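Local structure of choline dehydrogenase and related flavoproteins (Aspergillus oryzae, 3Q9T) at residues Thr69-Arg74 with Arg79-Asn84; Lys273-Ser278 with Arg298-Asn303; Glu484-Met489 with Leu502-Thr507. The protein oxidises formate as a flavoenzyme of the glucose-methanol-choline oxidoreductase family, carrying 8-formyl-FAD at its catalytic site. All coordinates share one frame; numbering follows the deposited sequence. Where two conformers were deposited one is given.

Overall arrangement
Following the chain from its N terminus, the three contacts come in series, each closing its loop before the next opens, so none nest or cross. Contact 1 closes a short hairpin between strands 67-74 and 77-81, which leads on toward the flavin. Contact 2 brings the end of helix 267-277 against a turn just ahead of strand 302-304, with its centre about 20 Å from that of contact 1. Contact 3 ties the loop after strand 481-485 to the last turn of helix 494-504. Contacts 1 and 3 touch, Arg79 NH2 reaching the carbonyl oxygens of Leu502 and Cys505, and both contacts meet the second subunit. Contact 2 touches neither.

Contact 1. Residues Thr69-Arg74 with Arg79-Asn84; sequences TTMVRR and RIEKPN
The side chain of Met71 leaves the backbone with CG opposite the carbonyl carbon (chi1 -64°), which lays CG 3.6 Å from Glu81 CG; later bends turn SD and CE. Glu81 has the same first torsion, bringing its CG to this meeting, where the chains cross at about a right angle, and the bend at chi2 leads its carboxylate away. That carboxylate is engaged along its own strand: Arg79 NH1 lies 2.6 Å from Glu81 OE2, a salt bridge from the anti side, tilted out of the carboxylate plane, and His407 binds the same oxygen. Unbranched, bendable methionine can lie across the Glu81 methylenes within the buried side of the hairpin. Strands 67-74 and 77-81 form an antiparallel beta hairpin. Thr69 and Glu81 are a hydrogen-bonded pair, with Thr69 N 2.8 Å from Glu81 O and the reciprocal bond from Glu81 N to Thr69 O; Thr70 and Ile80 follow as a non-hydrogen-bonded pair. A beta bulge then shifts the register by one residue at Met71, whose N donates to Arg79 O at 2.9 Å, while Arg79 N returns a bond of 3.1 Å to Val72 O. On the other face, beta-branched Thr70 and Ile80 cross nearly perpendicularly, and Ile80 packs on Ile80 of the second subunit. Past the cis peptide before Pro83, Asn84 turns back to Thr69, whose methyl CG2 lies against Asn84 OD1 and CB, while OG1 adds a weak hydrogen bond to OD1; the Asn84 side chain is about 7 Å from the bound 8-formyl-FAD.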
loop_
_atom_site.group_PDB
_atom_site.type_symbol
_atom_site.label_atom_id
_atom_site.label_comp_id
_atom_site.label_asym_id
_atom_site.label_seq_id
_atom_site.Cartn_x
_atom_site.Cartn_y
_atom_site.Cartn_z
ATOM N N THR A 69 -1.130 -6.465 6.259
ATOM C CA THR A 69 -1.697 -7.375 5.273
ATOM C C THR A 69 -2.060 -6.718 3.949
ATOM O O THR A 69 -2.492 -5.570 3.904
ATOM C CB THR A 69 -2.915 -8.235 5.811
ATOM O OG1 THR A 69 -4.149 -7.732 5.305
ATOM C CG2 THR A 69 -2.950 -8.299 7.292
ATOM N N THR A 70 -1.858 -7.465 2.869
ATOM C CA THR A 70 -2.226 -7.017 1.532
ATOM C C THR A 70 -3.735 -7.135 1.351
ATOM O O THR A 70 -4.310 -8.230 1.452
ATOM C CB THR A 70 -1.516 -7.858 0.439
ATOM O OG1 THR A 70 -0.102 -7.697 0.547
ATOM C CG2 THR A 70 -1.977 -7.450 -0.978
ATOM N N MET A 71 -4.364 -5.999 1.074
ATOM C CA MET A 71 -5.815 -5.911 0.950
ATOM C C MET A 71 -6.247 -6.321 -0.441
ATOM O O MET A 71 -7.198 -7.084 -0.614
ATOM C CB MET A 71 -6.275 -4.483 1.243
ATOM C CG MET A 71 -5.998 -4.044 2.686
ATOM S SD MET A 71 -7.164 -4.784 3.865
ATOM C CE MET A 71 -6.032 -5.246 5.171
ATOM N N VAL A 72 -5.550 -5.791 -1.435
ATOM C CA VAL A 72 -5.789 -6.185 -2.800
ATOM C C VAL A 72 -4.497 -6.340 -3.569
ATOM O O VAL A 72 -3.538 -5.596 -3.356
ATOM C CB VAL A 72 -6.841 -5.275 -3.525
ATOM C CG1 VAL A 72 -7.205 -4.076 -2.685
ATOM C CG2 VAL A 72 -6.386 -4.884 -4.908
ATOM N N ARG A 73 -4.479 -7.355 -4.426
ATOM C CA ARG A 73 -3.344 -7.657 -5.274
ATOM C C ARG A 73 -3.864 -8.036 -6.653
ATOM O O ARG A 73 -4.023 -9.210 -6.961
ATOM C CB ARG A 73 -2.511 -8.804 -4.680
ATOM C CG ARG A 73 -1.222 -9.084 -5.450
ATOM C CD ARG A 73 -0.373 -10.154 -4.768
ATOM N NE ARG A 73 0.311 -9.624 -3.595
ATOM C CZ ARG A 73 0.730 -10.366 -2.571
ATOM N NH1 ARG A 73 1.359 -9.793 -1.546
ATOM N NH2 ARG A 73 0.526 -11.681 -2.565
ATOM N N ARG A 74 -4.182 -7.018 -7.446
ATOM C CA ARG A 74 -4.609 -7.179 -8.824
ATOM C C ARG A 74 -3.463 -6.670 -9.684
ATOM O O ARG A 74 -2.567 -5.996 -9.176
ATOM C CB ARG A 74 -5.860 -6.335 -9.104
ATOM C CG ARG A 74 -7.141 -6.794 -8.385
ATOM C CD ARG A 74 -8.206 -5.693 -8.405
ATOM N NE ARG A 74 -8.387 -5.124 -9.745
ATOM C CZ ARG A 74 -9.235 -5.597 -10.656
ATOM N NH1 ARG A 74 -10.007 -6.649 -10.388
ATOM N NH2 ARG A 74 -9.322 -5.008 -11.837
ATOM N N ARG A 79 -2.461 -2.813 -2.667
ATOM C CA ARG A 79 -2.299 -2.038 -1.449
ATOM C C ARG A 79 -2.047 -2.965 -0.261
ATOM O O ARG A 79 -2.665 -4.019 -0.134
ATOM C CB ARG A 79 -3.534 -1.183 -1.209
ATOM C CG ARG A 79 -3.563 -0.447 0.106
ATOM C CD ARG A 79 -4.347 0.841 -0.054
ATOM N NE ARG A 79 -5.732 0.620 -0.465
ATOM C CZ ARG A 79 -6.695 0.224 0.368
ATOM N NH1 ARG A 79 -6.424 0.005 1.644
ATOM N NH2 ARG A 79 -7.930 0.047 -0.065
ATOM N N ILE A 80 -1.132 -2.566 0.602
ATOM C CA ILE A 80 -0.853 -3.318 1.801
ATOM C C ILE A 80 -1.157 -2.358 2.938
ATOM O O ILE A 80 -0.975 -1.153 2.798
ATOM C CB ILE A 80 0.592 -3.839 1.823
ATOM C CG1 ILE A 80 0.860 -4.652 3.098
ATOM C CG2 ILE A 80 1.585 -2.675 1.672
ATOM C CD1 ILE A 80 2.298 -5.226 3.161
ATOM N N GLU A 81 -1.704 -2.873 4.031
ATOM C CA GLU A 81 -2.094 -2.005 5.139
ATOM C C GLU A 81 -1.610 -2.500 6.491
ATOM O O GLU A 81 -1.329 -3.699 6.683
ATOM C CB GLU A 81 -3.615 -1.827 5.186
ATOM C CG GLU A 81 -4.226 -1.139 3.963
ATOM C CD GLU A 81 -4.070 0.380 3.987
ATOM O OE1 GLU A 81 -3.601 0.922 5.006
ATOM O OE2 GLU A 81 -4.430 1.037 2.984
ATOM N N LYS A 82 -1.525 -1.559 7.426
ATOM C CA LYS A 82 -1.303 -1.869 8.821
ATOM C C LYS A 82 -1.957 -0.760 9.614
ATOM O O LYS A 82 -1.758 0.401 9.312
ATOM C CB LYS A 82 0.194 -1.956 9.126
ATOM C CG LYS A 82 0.546 -1.997 10.601
ATOM C CD LYS A 82 2.041 -1.865 10.762
ATOM C CE LYS A 82 2.460 -1.872 12.200
ATOM N NZ LYS A 82 2.157 -3.168 12.799
ATOM N N PRO A 83 -2.731 -1.114 10.647
ATOM C CA PRO A 83 -2.884 -2.465 11.186
ATOM C C PRO A 83 -4.084 -3.218 10.635
ATOM O O PRO A 83 -5.144 -2.650 10.471
ATOM C CB PRO A 83 -3.146 -2.189 12.672
ATOM C CG PRO A 83 -3.980 -0.927 12.642
ATOM C CD PRO A 83 -3.351 -0.100 11.526
ATOM N N ASN A 84 -3.913 -4.503 10.365
ATOM C CA ASN A 84 -5.052 -5.371 10.176
ATOM C C ASN A 84 -5.348 -5.959 11.545
ATOM O O ASN A 84 -4.749 -6.949 11.937
ATOM C CB ASN A 84 -4.735 -6.478 9.185
ATOM C CG ASN A 84 -5.945 -7.315 8.854
ATOM O OD1 ASN A 84 -5.833 -8.389 8.243
ATOM N ND2 ASN A 84 -7.115 -6.818 9.222
#

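Contact 2. Residues Lys273-Ser278 with Arg298-Asn303; sequences KLLMLS and RHVGQN. With ACT (acetate ion), chain G.
Val300 CG1 fits between two consecutive residues of the helix, 3.7 Å from Met276 CG and 4.1 Å from Leu275 CB, and this apolar packing carries the contact, for no hydrogen bond crosses it. With CG1 opposite the backbone N (chi1 172°), that methyl extends toward the helix, and the Met276 and Val300 side chains run past each other in opposite directions. Met276 stays extended through chi2 before bending at chi3, and its longer chain also reaches Glu285 and Leu286 of helix 283-287. Leu275 meets Val300 through its CB, and its side chain also packs on Leu232 and Leu264. Compact valine and flexible methionine thus suit a buried junction between a helix and a turn. Helix 267-277, which follows strand 261-264 of the parallel five-stranded sheet in the FAD-binding, Rossmann-type part of the fold, here meets a type II beta turn from His299 to Gln302. Among the backbone bonds, Gln302 N to His299 O, 3.0 Å, closes this turn, and Gly301 adopts a positive phi (83°), which glycine accommodates readily. Of the polar side chains, Asn303 ND2 donates to His299 ND1 at 3.1 Å, with ND1 in the plane of the Asn303 amide and the donor slightly tilted from the imidazole plane. At the helix end, Ser278 OG bonds Leu274 O at 2.7 Å, tying the first residue beyond the helix back to it. Charge sits farther away: Lys273 NZ pairs with Glu270, an FAD-binding residue, and makes a weak hydrogen bond to O of an acetate ion, probably from the crystallisation liquor, whose OXT is 3.0 Å from NZ.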
loop_
_atom_site.group_PDB
_atom_site.type_symbol
_atom_site.label_atom_id
_atom_site.label_comp_id
_atom_site.label_asym_id
_atom_site.label_seq_id
_atom_site.Cartn_x
_atom_site.Cartn_y
_atom_site.Cartn_z
ATOM N N LYS A 273 -0.258 -20.635 10.490
ATOM C CA LYS A 273 1.162 -20.398 10.677
ATOM C C LYS A 273 1.738 -21.478 11.605
ATOM O O LYS A 273 2.694 -22.167 11.250
ATOM C CB LYS A 273 1.399 -18.986 11.231
ATOM C CG LYS A 273 2.837 -18.658 11.512
ATOM C CD LYS A 273 2.933 -17.293 12.153
ATOM C CE LYS A 273 4.005 -17.293 13.220
ATOM N NZ LYS A 273 3.836 -16.180 14.201
ATOM N N LEU A 274 1.136 -21.660 12.772
ATOM C CA LEU A 274 1.680 -22.619 13.735
ATOM C C LEU A 274 1.611 -24.055 13.204
ATOM O O LEU A 274 2.509 -24.861 13.470
ATOM C CB LEU A 274 1.010 -22.500 15.105
ATOM C CG LEU A 274 1.707 -23.251 16.259
ATOM C CD1 LEU A 274 2.992 -22.555 16.663
ATOM C CD2 LEU A 274 0.782 -23.425 17.487
ATOM N N LEU A 275 0.570 -24.380 12.438
ATOM C CA LEU A 275 0.519 -25.704 11.814
ATOM C C LEU A 275 1.753 -25.874 10.935
ATOM O O LEU A 275 2.466 -26.869 11.038
ATOM C CB LEU A 275 -0.756 -25.917 10.995
ATOM C CG LEU A 275 -2.058 -26.190 11.765
ATOM C CD1 LEU A 275 -3.242 -26.285 10.794
ATOM C CD2 LEU A 275 -1.924 -27.461 12.570
ATOM N N MET A 276 2.032 -24.875 10.103
ATOM C CA MET A 276 3.173 -24.972 9.201
ATOM C C MET A 276 4.503 -25.092 9.942
ATOM O O MET A 276 5.316 -25.922 9.588
ATOM C CB MET A 276 3.177 -23.841 8.191
ATOM C CG MET A 276 2.036 -23.972 7.200
ATOM S SD MET A 276 2.047 -22.738 5.887
ATOM C CE MET A 276 1.521 -21.264 6.752
ATOM N N LEU A 277 4.700 -24.291 10.982
ATOM C CA LEU A 277 5.916 -24.349 11.780
ATOM C C LEU A 277 6.065 -25.704 12.450
ATOM O O LEU A 277 7.150 -26.076 12.867
ATOM C CB LEU A 277 5.906 -23.254 12.856
ATOM C CG LEU A 277 6.056 -21.805 12.358
ATOM C CD1 LEU A 277 6.070 -20.826 13.512
ATOM C CD2 LEU A 277 7.310 -21.654 11.524
ATOM N N SER A 278 4.955 -26.430 12.555
ATOM C CA SER A 278 4.926 -27.704 13.247
ATOM C C SER A 278 5.030 -28.864 12.270
ATOM O O SER A 278 4.923 -30.022 12.665
ATOM C CB SER A 278 3.648 -27.834 14.068
ATOM O OG SER A 278 3.570 -26.811 15.038
ATOM N N ARG A 298 -1.992 -29.526 1.690
ATOM C CA ARG A 298 -1.980 -28.444 0.693
ATOM C C ARG A 298 -2.829 -27.231 1.055
ATOM O O ARG A 298 -2.555 -26.118 0.614
ATOM C CB ARG A 298 -2.461 -28.956 -0.671
ATOM C CG ARG A 298 -1.704 -30.150 -1.232
ATOM C CD ARG A 298 -1.868 -30.225 -2.761
ATOM N NE ARG A 298 -2.902 -31.147 -3.248
ATOM C CZ ARG A 298 -4.068 -31.402 -2.657
ATOM N NH1 ARG A 298 -4.410 -30.816 -1.524
ATOM N NH2 ARG A 298 -4.910 -32.250 -3.216
ATOM N N HIS A 299 -3.884 -27.452 1.831
ATOM C CA HIS A 299 -4.865 -26.404 2.061
ATOM C C HIS A 299 -4.529 -25.485 3.234
ATOM O O HIS A 299 -5.232 -24.503 3.480
ATOM C CB HIS A 299 -6.272 -27.020 2.227
ATOM C CG HIS A 299 -6.880 -27.478 0.938
ATOM N ND1 HIS A 299 -7.550 -26.623 0.083
ATOM C CD2 HIS A 299 -6.895 -28.693 0.340
ATOM C CE1 HIS A 299 -7.957 -27.296 -0.977
ATOM N NE2 HIS A 299 -7.578 -28.553 -0.845
ATOM N N VAL A 300 -3.470 -25.809 3.973
ATOM C CA VAL A 300 -3.135 -25.033 5.159
ATOM C C VAL A 300 -2.716 -23.610 4.782
ATOM O O VAL A 300 -1.772 -23.413 4.016
ATOM C CB VAL A 300 -2.022 -25.703 5.987
ATOM C CG1 VAL A 300 -1.568 -24.768 7.121
ATOM C CG2 VAL A 300 -2.497 -27.050 6.543
ATOM N N GLY A 301 -3.413 -22.615 5.321
ATOM C CA GLY A 301 -3.150 -21.229 4.954
ATOM C C GLY A 301 -3.844 -20.803 3.659
ATOM O O GLY A 301 -3.943 -19.616 3.379
ATOM N N GLN A 302 -4.295 -21.770 2.853
ATOM C CA GLN A 302 -5.047 -21.462 1.632
ATOM C C GLN A 302 -6.519 -21.179 1.926
ATOM O O GLN A 302 -6.981 -21.387 3.049
ATOM C CB GLN A 302 -4.911 -22.605 0.624
ATOM C CG GLN A 302 -3.469 -22.871 0.242
ATOM C CD GLN A 302 -2.787 -21.646 -0.364
ATOM O OE1 GLN A 302 -3.253 -21.089 -1.360
ATOM N NE2 GLN A 302 -1.687 -21.218 0.247
ATOM N N ASN A 303 -7.253 -20.686 0.928
ATOM C CA ASN A 303 -8.684 -20.431 1.101
ATOM C C ASN A 303 -9.013 -19.345 2.115
ATOM O O ASN A 303 -10.105 -19.326 2.674
ATOM C CB ASN A 303 -9.416 -21.711 1.503
ATOM C CG ASN A 303 -9.041 -22.885 0.626
ATOM O OD1 ASN A 303 -9.148 -22.815 -0.597
ATOM N ND2 ASN A 303 -8.572 -23.963 1.244
HETATM C C ACT G . 3.472 -12.865 15.243
HETATM O O ACT G . 2.592 -13.192 14.412
HETATM O OXT ACT G . 3.879 -13.798 15.972
HETATM C CH3 ACT G . 4.010 -11.455 15.350
#

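Contact 3. Residues Glu484-Met489 with Leu502-Thr507; sequences EYPWEM and LDRCQT
The backbones stay apart, with Met489 and Arg504, the nearest pair of CA atoms, separated by 10.5 Å, a gap that arginine is long enough to span from the last turn of its helix. Its flat guanidinium takes packing on its faces while its N-H groups bind water: Met489 CE sits over one face, 3.4 Å from Arg504 NH2, with SD beside the same nitrogen, and Trp487 NE1 lies over the opposite face, 3.8 Å from Arg504 NH2. The indole is turned 66° from the guanidinium plane, so they do not stack flat. Met489 reaches its place by bending at chi2 (71°) and chi3, which curls the methyl back over the arginine. One water accepts from Trp487 NE1 and Arg504 NH2, while another accepts from Arg504 NH2 at 2.9 Å and donates to Trp487 O. Pro486, after a cis peptide, lays CG over one face of the Trp487 ring. Glu484 OE1, bonded also by Tyr468, accepts from Met489 N at 2.6 Å and fixes the bend of this loop. Met489 packs on helix 454-473 and strand 308-316, which pairs with strands 481-485 and 506-507, while Pro486 and Trp487 reach Trp487 and Pro409 of the second subunit.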
loop_
_atom_site.group_PDB
_atom_site.type_symbol
_atom_site.label_atom_id
_atom_site.label_comp_id
_atom_site.label_asym_id
_atom_site.label_seq_id
_atom_site.Cartn_x
_atom_site.Cartn_y
_atom_site.Cartn_z
ATOM N N GLU A 484 -20.538 15.209 2.130
ATOM C CA GLU A 484 -19.754 13.982 2.026
ATOM C C GLU A 484 -18.364 14.274 2.567
ATOM O O GLU A 484 -17.800 15.324 2.292
ATOM C CB GLU A 484 -19.611 13.534 0.565
ATOM C CG GLU A 484 -20.917 13.223 -0.170
ATOM C CD GLU A 484 -20.674 12.627 -1.562
ATOM O OE1 GLU A 484 -20.004 11.569 -1.661
ATOM O OE2 GLU A 484 -21.137 13.229 -2.559
ATOM N N TYR A 485 -17.808 13.348 3.333
ATOM C CA TYR A 485 -16.458 13.508 3.829
ATOM C C TYR A 485 -15.640 12.349 3.293
ATOM O O TYR A 485 -16.108 11.215 3.302
ATOM C CB TYR A 485 -16.457 13.506 5.348
ATOM C CG TYR A 485 -15.083 13.665 5.937
ATOM C CD1 TYR A 485 -14.504 14.921 6.079
ATOM C CD2 TYR A 485 -14.356 12.557 6.346
ATOM C CE1 TYR A 485 -13.242 15.061 6.610
ATOM C CE2 TYR A 485 -13.096 12.686 6.880
ATOM C CZ TYR A 485 -12.542 13.940 7.014
ATOM O OH TYR A 485 -11.277 14.054 7.545
ATOM N N PRO A 486 -14.416 12.620 2.816
ATOM C CA PRO A 486 -13.746 13.923 2.750
ATOM C C PRO A 486 -13.889 14.621 1.399
ATOM O O PRO A 486 -13.381 15.730 1.248
ATOM C CB PRO A 486 -12.283 13.554 2.957
ATOM C CG PRO A 486 -12.165 12.227 2.255
ATOM C CD PRO A 486 -13.493 11.519 2.491
ATOM N N TRP A 487 -14.519 13.970 0.431
ATOM C CA TRP A 487 -14.846 14.592 -0.853
ATOM C C TRP A 487 -15.972 13.763 -1.416
ATOM O O TRP A 487 -16.447 12.858 -0.740
ATOM C CB TRP A 487 -13.646 14.595 -1.808
ATOM C CG TRP A 487 -12.948 13.279 -1.877
ATOM C CD1 TRP A 487 -13.410 12.138 -2.459
ATOM C CD2 TRP A 487 -11.660 12.963 -1.341
ATOM N NE1 TRP A 487 -12.491 11.131 -2.317
ATOM C CE2 TRP A 487 -11.407 11.610 -1.637
ATOM C CE3 TRP A 487 -10.701 13.691 -0.639
ATOM C CZ2 TRP A 487 -10.222 10.960 -1.247
ATOM C CZ3 TRP A 487 -9.529 13.050 -0.256
ATOM C CH2 TRP A 487 -9.301 11.697 -0.564
ATOM N N GLU A 488 -16.397 14.061 -2.640
ATOM C CA GLU A 488 -17.574 13.429 -3.214
ATOM C C GLU A 488 -17.265 12.044 -3.756
ATOM O O GLU A 488 -16.246 11.846 -4.420
ATOM C CB GLU A 488 -18.136 14.275 -4.358
ATOM C CG GLU A 488 -18.518 15.688 -3.979
ATOM C CD GLU A 488 -18.422 16.641 -5.168
ATOM O OE1 GLU A 488 -19.405 16.730 -5.947
ATOM O OE2 GLU A 488 -17.352 17.284 -5.329
ATOM N N MET A 489 -18.163 11.104 -3.476
ATOM C CA MET A 489 -18.101 9.765 -4.037
ATOM C C MET A 489 -18.429 9.880 -5.524
ATOM O O MET A 489 -19.487 10.371 -5.890
ATOM C CB MET A 489 -19.079 8.824 -3.303
ATOM C CG MET A 489 -18.989 7.355 -3.736
ATOM S SD MET A 489 -17.472 6.540 -3.171
ATOM C CE MET A 489 -17.841 6.464 -1.423
ATOM N N LEU A 502 -11.313 0.241 -5.074
ATOM C CA LEU A 502 -10.033 -0.379 -4.772
ATOM C C LEU A 502 -9.239 0.429 -3.749
ATOM O O LEU A 502 -8.599 -0.133 -2.858
ATOM C CB LEU A 502 -9.202 -0.604 -6.040
ATOM C CG LEU A 502 -9.851 -1.481 -7.117
ATOM C CD1 LEU A 502 -8.969 -1.544 -8.333
ATOM C CD2 LEU A 502 -10.160 -2.892 -6.595
ATOM N N ASP A 503 -9.272 1.741 -3.875
ATOM C CA ASP A 503 -8.384 2.575 -3.080
ATOM C C ASP A 503 -8.941 2.888 -1.700
ATOM O O ASP A 503 -8.208 3.316 -0.806
ATOM C CB ASP A 503 -8.039 3.872 -3.819
ATOM C CG ASP A 503 -6.766 4.493 -3.308
ATOM O OD1 ASP A 503 -5.783 3.742 -3.111
ATOM O OD2 ASP A 503 -6.748 5.717 -3.082
ATOM N N ARG A 504 -10.235 2.673 -1.522
ATOM C CA ARG A 504 -10.883 3.058 -0.282
ATOM C C ARG A 504 -11.398 1.876 0.520
ATOM O O ARG A 504 -11.902 2.046 1.643
ATOM C CB ARG A 504 -12.062 3.959 -0.593
ATOM C CG ARG A 504 -11.694 5.368 -0.893
ATOM C CD ARG A 504 -12.624 6.246 -0.114
ATOM N NE ARG A 504 -13.454 6.987 -1.020
ATOM C CZ ARG A 504 -14.445 7.783 -0.650
ATOM N NH1 ARG A 504 -14.771 7.907 0.631
ATOM N NH2 ARG A 504 -15.123 8.432 -1.587
ATOM N N CYS A 505 -11.312 0.687 -0.062
ATOM C CA CYS A 505 -11.858 -0.488 0.592
ATOM C C CYS A 505 -10.935 -0.921 1.727
ATOM O O CYS A 505 -9.768 -0.531 1.770
ATOM C CB CYS A 505 -12.013 -1.630 -0.411
ATOM S SG CYS A 505 -10.443 -2.399 -0.866
ATOM N N GLN A 506 -11.469 -1.727 2.642
ATOM C CA GLN A 506 -10.679 -2.309 3.725
ATOM C C GLN A 506 -11.309 -3.632 4.076
ATOM O O GLN A 506 -12.396 -3.953 3.593
ATOM C CB GLN A 506 -10.695 -1.409 4.978
ATOM C CG GLN A 506 -12.089 -1.163 5.514
ATOM C CD GLN A 506 -12.085 -0.440 6.837
ATOM O OE1 GLN A 506 -11.891 0.786 6.899
ATOM N NE2 GLN A 506 -12.275 -1.195 7.918
ATOM N N THR A 507 -10.638 -4.394 4.934
ATOM C CA THR A 507 -11.244 -5.576 5.534
ATOM C C THR A 507 -12.464 -5.170 6.348
ATOM O O THR A 507 -12.445 -4.146 7.031
ATOM C CB THR A 507 -10.253 -6.303 6.475
ATOM O OG1 THR A 507 -10.901 -7.433 7.069
ATOM C CG2 THR A 507 -9.770 -5.364 7.590
HETATM O O HOH W 1 -12.918 8.696 -3.881
HETATM O O HOH W 2 -16.950 10.290 -0.318
#